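Local coordinates for protein BRIC1 (Synthetic construct, PDB 6FF6) that forms a computationally designed, corrugated helical repeat architecture and has no assigned biological function, at residues A[132-137]-A[218-223]; A[181-186]-A[232-237]. All blocks are in the same frame, centred on the assembly; numbering follows the deposited sequence.

Contact 1: A[132-137]-A[218-223]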
loop_
_atom_site.group_PDB
_atom_site.type_symbol
_atom_site.label_atom_id
_atom_site.label_comp_id
_atom_site.label_asym_id
_atom_site.label_seq_id
_atom_site.Cartn_x
_atom_site.Cartn_y
_atom_site.Cartn_z
ATOM N N ASP A 132 -1.935 -12.736 -11.713
ATOM C CA ASP A 132 -0.809 -13.658 -11.647
ATOM C C ASP A 132 -0.919 -14.594 -10.414
ATOM O O ASP A 132 -0.804 -15.809 -10.574
ATOM C CB ASP A 132 0.494 -12.829 -11.657
ATOM C CG ASP A 132 1.754 -13.471 -11.111
ATOM O OD1 ASP A 132 1.914 -14.706 -11.263
ATOM O OD2 ASP A 132 2.588 -12.739 -10.553
ATOM N N MET A 133 -1.123 -14.029 -9.207
ATOM C CA MET A 133 -1.290 -14.807 -7.977
ATOM C C MET A 133 -2.446 -15.821 -8.088
ATOM O O MET A 133 -2.235 -17.013 -7.835
ATOM C CB MET A 133 -1.519 -13.882 -6.769
ATOM C CG MET A 133 -1.872 -14.646 -5.495
ATOM S SD MET A 133 -0.919 -14.188 -4.024
ATOM C CE MET A 133 0.613 -14.298 -4.608
ATOM N N ALA A 134 -3.660 -15.340 -8.461
ATOM C CA ALA A 134 -4.860 -16.179 -8.603
ATOM C C ALA A 134 -4.667 -17.312 -9.600
ATOM O O ALA A 134 -5.086 -18.421 -9.302
ATOM C CB ALA A 134 -6.086 -15.335 -8.974
ATOM N N ASP A 135 -4.023 -17.041 -10.761
ATOM C CA ASP A 135 -3.676 -18.040 -11.780
ATOM C C ASP A 135 -2.930 -19.225 -11.116
ATOM O O ASP A 135 -3.296 -20.392 -11.341
ATOM C CB ASP A 135 -2.722 -17.440 -12.832
ATOM C CG ASP A 135 -3.351 -16.614 -13.916
ATOM O OD1 ASP A 135 -4.548 -16.806 -14.183
ATOM O OD2 ASP A 135 -2.636 -15.782 -14.516
ATOM N N VAL A 136 -1.909 -18.910 -10.292
ATOM C CA VAL A 136 -1.082 -19.893 -9.586
ATOM C C VAL A 136 -1.872 -20.671 -8.525
ATOM O O VAL A 136 -1.771 -21.908 -8.469
ATOM C CB VAL A 136 0.209 -19.266 -9.016
ATOM C CG1 VAL A 136 1.031 -20.300 -8.258
ATOM C CG2 VAL A 136 1.047 -18.648 -10.132
ATOM N N MET A 137 -2.673 -19.963 -7.712
ATOM C CA MET A 137 -3.527 -20.593 -6.694
ATOM C C MET A 137 -4.545 -21.602 -7.263
ATOM O O MET A 137 -4.847 -22.605 -6.608
ATOM C CB MET A 137 -4.214 -19.541 -5.835
ATOM C CG MET A 137 -3.273 -18.964 -4.807
ATOM S SD MET A 137 -4.179 -18.138 -3.488
ATOM C CE MET A 137 -2.898 -18.066 -2.157
ATOM N N GLU A 218 -12.036 -19.011 -16.093
ATOM C CA GLU A 218 -12.741 -18.256 -17.144
ATOM C C GLU A 218 -13.244 -16.927 -16.576
ATOM O O GLU A 218 -13.190 -15.906 -17.278
ATOM C CB GLU A 218 -13.917 -19.052 -17.695
ATOM C CG GLU A 218 -13.542 -20.298 -18.478
ATOM C CD GLU A 218 -14.719 -21.165 -18.904
ATOM O OE1 GLU A 218 -15.875 -20.834 -18.543
ATOM O OE2 GLU A 218 -14.479 -22.181 -19.599
ATOM N N GLN A 219 -13.731 -16.942 -15.297
ATOM C CA GLN A 219 -14.217 -15.734 -14.611
ATOM C C GLN A 219 -13.037 -14.794 -14.429
ATOM O O GLN A 219 -13.133 -13.640 -14.813
ATOM C CB GLN A 219 -14.883 -16.063 -13.259
ATOM C CG GLN A 219 -16.277 -16.671 -13.375
ATOM C CD GLN A 219 -16.736 -17.287 -12.083
ATOM O OE1 GLN A 219 -16.021 -17.312 -11.087
ATOM N NE2 GLN A 219 -17.925 -17.824 -12.062
ATOM N N LEU A 220 -11.898 -15.324 -13.953
ATOM C CA LEU A 220 -10.647 -14.577 -13.804
ATOM C C LEU A 220 -10.174 -13.967 -15.152
ATOM O O LEU A 220 -9.939 -12.759 -15.233
ATOM C CB LEU A 220 -9.587 -15.483 -13.193
ATOM C CG LEU A 220 -8.310 -14.785 -12.769
ATOM C CD1 LEU A 220 -8.576 -13.848 -11.564
ATOM C CD2 LEU A 220 -7.127 -15.790 -12.604
ATOM N N ASP A 221 -10.150 -14.786 -16.213
ATOM C CA ASP A 221 -9.798 -14.394 -17.578
ATOM C C ASP A 221 -10.696 -13.300 -18.163
ATOM O O ASP A 221 -10.196 -12.384 -18.825
ATOM C CB ASP A 221 -9.749 -15.621 -18.498
ATOM C CG ASP A 221 -8.597 -16.587 -18.207
ATOM O OD1 ASP A 221 -7.696 -16.233 -17.393
ATOM O OD2 ASP A 221 -8.605 -17.702 -18.769
ATOM N N ALA A 222 -12.013 -13.384 -17.924
ATOM C CA ALA A 222 -12.949 -12.364 -18.384
ATOM C C ALA A 222 -12.549 -11.036 -17.757
ATOM O O ALA A 222 -12.322 -10.077 -18.493
ATOM C CB ALA A 222 -14.363 -12.722 -17.986
ATOM N N TYR A 223 -12.379 -10.995 -16.413
ATOM C CA TYR A 223 -11.952 -9.775 -15.709
ATOM C C TYR A 223 -10.548 -9.321 -16.169
ATOM O O TYR A 223 -10.309 -8.112 -16.262
ATOM C CB TYR A 223 -11.919 -9.956 -14.183
ATOM C CG TYR A 223 -13.180 -10.442 -13.506
ATOM C CD1 TYR A 223 -14.354 -9.699 -13.561
ATOM C CD2 TYR A 223 -13.157 -11.556 -12.672
ATOM C CE1 TYR A 223 -15.489 -10.093 -12.864
ATOM C CE2 TYR A 223 -14.305 -11.991 -12.016
ATOM C CZ TYR A 223 -15.467 -11.248 -12.108
ATOM O OH TYR A 223 -16.589 -11.631 -11.426
#
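Leu-220 reaches from helix 203-224 to Ala-134 and Asp-135 on helix 125-146, joining two helices of the four-helix bundle expected of an Hpt-like domain. The two segments run in roughly opposite directions, and their nearest CA atoms, those of Ala-134 and Leu-220, stand 7.9 Å apart. The contact depends largely on the forked end of Leu-220. CG lies anti to the backbone N (chi1 -170°), which carries both methyls across the gap to Ala-134. Leu-220 CD2 comes within 3.8 Å of Ala-134 CB, and Leu-220 CD1 meets Ala-134 CB at 3.9 Å, so the single methyl of alanine faces both tines of the fork. Asp-135 approaches at the side of this apolar pair: its OD1 lies 3.2 Å from Leu-220 CD2, a tight polar-to-methyl touch and not a hydrogen bond. Around them, Leu-220 also packs on Phe-130 and Phe-131 of its partner helix, while Met-133 and Met-137 turn to Phe-167 of helix 155-174. The far flank of helix 125-146 meets the second subunit, where Asp-132 OD1 forms a salt bridge with Arg-114 of that chain. The carboxylate of Asp-135 is held at both oxygens, OD2 by a salt bridge to Lys-224 NZ and OD1 by a hydrogen bond from Gln-217 NE2. This grip probably limits its rotation over the leucine methyl. Across the gap, Asp-135 OD1 and Asp-221 OD1 are 4.5 Å apart, a separation of like charges probably eased by Gln-217 NE2, which hydrogen-bonds to both oxygens.

Contact 2: A[181-186]-A[232-237]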
loop_
_atom_site.group_PDB
_atom_site.type_symbol
_atom_site.label_atom_id
_atom_site.label_comp_id
_atom_site.label_asym_id
_atom_site.label_seq_id
_atom_site.Cartn_x
_atom_site.Cartn_y
_atom_site.Cartn_z
ATOM N N GLN A 181 -16.345 -14.016 -6.729
ATOM C CA GLN A 181 -16.433 -14.114 -5.285
ATOM C C GLN A 181 -17.465 -15.123 -4.898
ATOM O O GLN A 181 -17.165 -15.991 -4.097
ATOM C CB GLN A 181 -16.758 -12.754 -4.675
ATOM C CG GLN A 181 -16.684 -12.737 -3.160
ATOM C CD GLN A 181 -17.264 -11.475 -2.579
ATOM O OE1 GLN A 181 -18.232 -10.899 -3.108
ATOM N NE2 GLN A 181 -16.710 -11.045 -1.449
ATOM N N GLU A 182 -18.664 -15.036 -5.487
ATOM C CA GLU A 182 -19.757 -15.946 -5.198
ATOM C C GLU A 182 -19.436 -17.395 -5.512
ATOM O O GLU A 182 -19.705 -18.251 -4.672
ATOM C CB GLU A 182 -21.036 -15.489 -5.894
ATOM C CG GLU A 182 -21.636 -14.235 -5.271
ATOM C CD GLU A 182 -21.726 -14.266 -3.757
ATOM O OE1 GLU A 182 -20.825 -13.694 -3.101
ATOM O OE2 GLU A 182 -22.676 -14.892 -3.226
ATOM N N THR A 183 -18.833 -17.669 -6.696
ATOM C CA THR A 183 -18.450 -19.006 -7.133
ATOM C C THR A 183 -17.495 -19.625 -6.143
ATOM O O THR A 183 -17.718 -20.753 -5.711
ATOM C CB THR A 183 -17.875 -18.987 -8.553
ATOM O OG1 THR A 183 -18.823 -18.386 -9.419
ATOM C CG2 THR A 183 -17.570 -20.381 -9.074
ATOM N N THR A 184 -16.426 -18.889 -5.793
ATOM C CA THR A 184 -15.415 -19.306 -4.827
ATOM C C THR A 184 -16.010 -19.479 -3.434
ATOM O O THR A 184 -15.654 -20.432 -2.758
ATOM C CB THR A 184 -14.260 -18.334 -4.803
ATOM O OG1 THR A 184 -14.762 -17.011 -4.733
ATOM C CG2 THR A 184 -13.353 -18.463 -5.985
ATOM N N HIS A 185 -16.935 -18.591 -3.013
ATOM C CA HIS A 185 -17.567 -18.691 -1.696
ATOM C C HIS A 185 -18.359 -19.972 -1.532
ATOM O O HIS A 185 -18.257 -20.620 -0.488
ATOM C CB HIS A 185 -18.478 -17.502 -1.385
ATOM C CG HIS A 185 -18.655 -17.258 0.090
ATOM N ND1 HIS A 185 -18.009 -18.041 1.049
ATOM C CD2 HIS A 185 -19.330 -16.272 0.726
ATOM C CE1 HIS A 185 -18.336 -17.521 2.222
ATOM N NE2 HIS A 185 -19.129 -16.456 2.082
ATOM N N LEU A 186 -19.156 -20.334 -2.553
ATOM C CA LEU A 186 -19.942 -21.557 -2.526
ATOM C C LEU A 186 -19.064 -22.792 -2.423
ATOM O O LEU A 186 -19.405 -23.704 -1.671
ATOM C CB LEU A 186 -20.856 -21.647 -3.735
ATOM C CG LEU A 186 -22.054 -20.723 -3.717
ATOM C CD1 LEU A 186 -22.737 -20.722 -5.040
ATOM C CD2 LEU A 186 -23.050 -21.115 -2.641
ATOM N N ALA A 232 -24.246 -17.646 -17.843
ATOM C CA ALA A 232 -24.730 -19.018 -18.016
ATOM C C ALA A 232 -23.920 -20.017 -17.190
ATOM O O ALA A 232 -24.505 -20.839 -16.502
ATOM C CB ALA A 232 -24.725 -19.395 -19.484
ATOM N N SER A 233 -22.596 -19.910 -17.219
ATOM C CA SER A 233 -21.677 -20.748 -16.440
ATOM C C SER A 233 -21.839 -20.486 -14.958
ATOM O O SER A 233 -21.777 -21.435 -14.177
ATOM C CB SER A 233 -20.226 -20.464 -16.820
ATOM O OG SER A 233 -19.862 -21.129 -18.013
ATOM N N PHE A 234 -22.038 -19.206 -14.579
ATOM C CA PHE A 234 -22.205 -18.789 -13.201
ATOM C C PHE A 234 -23.423 -19.442 -12.594
ATOM O O PHE A 234 -23.308 -20.035 -11.520
ATOM C CB PHE A 234 -22.316 -17.268 -13.099
ATOM C CG PHE A 234 -22.624 -16.763 -11.702
ATOM C CD1 PHE A 234 -21.670 -16.843 -10.687
ATOM C CD2 PHE A 234 -23.859 -16.195 -11.405
ATOM C CE1 PHE A 234 -21.941 -16.338 -9.410
ATOM C CE2 PHE A 234 -24.127 -15.693 -10.128
ATOM C CZ PHE A 234 -23.169 -15.775 -9.138
ATOM N N GLU A 235 -24.576 -19.358 -13.290
ATOM C CA GLU A 235 -25.818 -19.952 -12.832
ATOM C C GLU A 235 -25.711 -21.482 -12.771
ATOM O O GLU A 235 -26.180 -22.115 -11.814
ATOM C CB GLU A 235 -26.978 -19.507 -13.726
ATOM C CG GLU A 235 -27.309 -18.023 -13.624
ATOM C CD GLU A 235 -28.688 -17.605 -14.098
ATOM O OE1 GLU A 235 -29.542 -18.491 -14.350
ATOM O OE2 GLU A 235 -28.924 -16.379 -14.196
ATOM N N TYR A 236 -25.073 -22.073 -13.790
ATOM C CA TYR A 236 -24.879 -23.512 -13.870
ATOM C C TYR A 236 -24.069 -24.009 -12.652
ATOM O O TYR A 236 -24.550 -24.884 -11.926
ATOM C CB TYR A 236 -24.202 -23.896 -15.213
ATOM C CG TYR A 236 -23.577 -25.276 -15.223
ATOM C CD1 TYR A 236 -24.358 -26.419 -15.392
ATOM C CD2 TYR A 236 -22.211 -25.444 -15.022
ATOM C CE1 TYR A 236 -23.793 -27.695 -15.349
ATOM C CE2 TYR A 236 -21.637 -26.710 -14.971
ATOM C CZ TYR A 236 -22.429 -27.833 -15.142
ATOM O OH TYR A 236 -21.835 -29.072 -15.096
ATOM N N ILE A 237 -22.875 -23.418 -12.412
ATOM C CA ILE A 237 -22.005 -23.848 -11.324
ATOM C C ILE A 237 -22.592 -23.550 -9.946
ATOM O O ILE A 237 -22.396 -24.345 -9.031
ATOM C CB ILE A 237 -20.548 -23.328 -11.482
ATOM C CG1 ILE A 237 -19.557 -24.263 -10.785
ATOM C CG2 ILE A 237 -20.365 -21.872 -11.077
ATOM C CD1 ILE A 237 -19.403 -25.632 -11.490
#
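Thr-183 and Phe-234 mark the closest backbone approach of two nearly parallel helices, with their CA atoms 7.1 Å apart. The axes of segments 181-186 and 232-237 come within 10.5 Å of each other, and their N-to-C directions differ by 19°. No hydrogen bond spans the gap, so side-chain packing makes the contact. Phe-234 CG is anti to the backbone N (chi1 175°), and the ring swings over to helix 178-196 with its rim leading. Glu-182 CB sits in the ring plane at that edge, 3.7 Å from Phe-234 CE1, while the rest of the glutamate bends away at chi2. Thr-183 OG1 lies at the same rim, also near the plane, 3.5 Å from Phe-234 CD1. Neither approach is over a ring face, so this is edge contact without stacking. The two branches of Thr-183 divide the work. Thr-183 CG2 takes the apolar side and meets Ile-237 CG2 at 3.7 Å, the two side chains crossing at about a right angle. OG1, though pressed against the phenyl rim, has polar partners outside the contact: it hydrogen-bonds to the backbone O of Ile-179, one turn earlier in its own helix, and accepts from Gln-219 NE2 of helix 203-224. That helix lines the floor, with Ile-237 resting on Thr-212, Ser-233 on Ile-215 and Thr-183 on Met-216. Since helix 203-224 runs roughly counter to both segments, the three successive helices pack up-down-up, the first and third side by side, consistent with the all-helical, corrugated repeat design.

In the fold
From the N terminus, the chain passes helices 23-42 to 99-121 before helix 125-146 supplies the first half of contact 1. Segment 181-186, the first half of contact 2, follows before 218-223 closes contact 1 across 80 intervening, mostly helical residues. Segment 232-237 then closes contact 2 across 45. The segments thus alternate, and the two loops cross without nesting. The centres are 14 Å apart, and the contacts touch through Gln-219, which probably hydrogen-bonds to Thr-183 and packs by Phe-234. Helix 203-224 takes part in contact 1, which ties it back to helix 125-146, and packs beside contact 2, which joins its two sequence neighbours, helices 178-196 and 231-247.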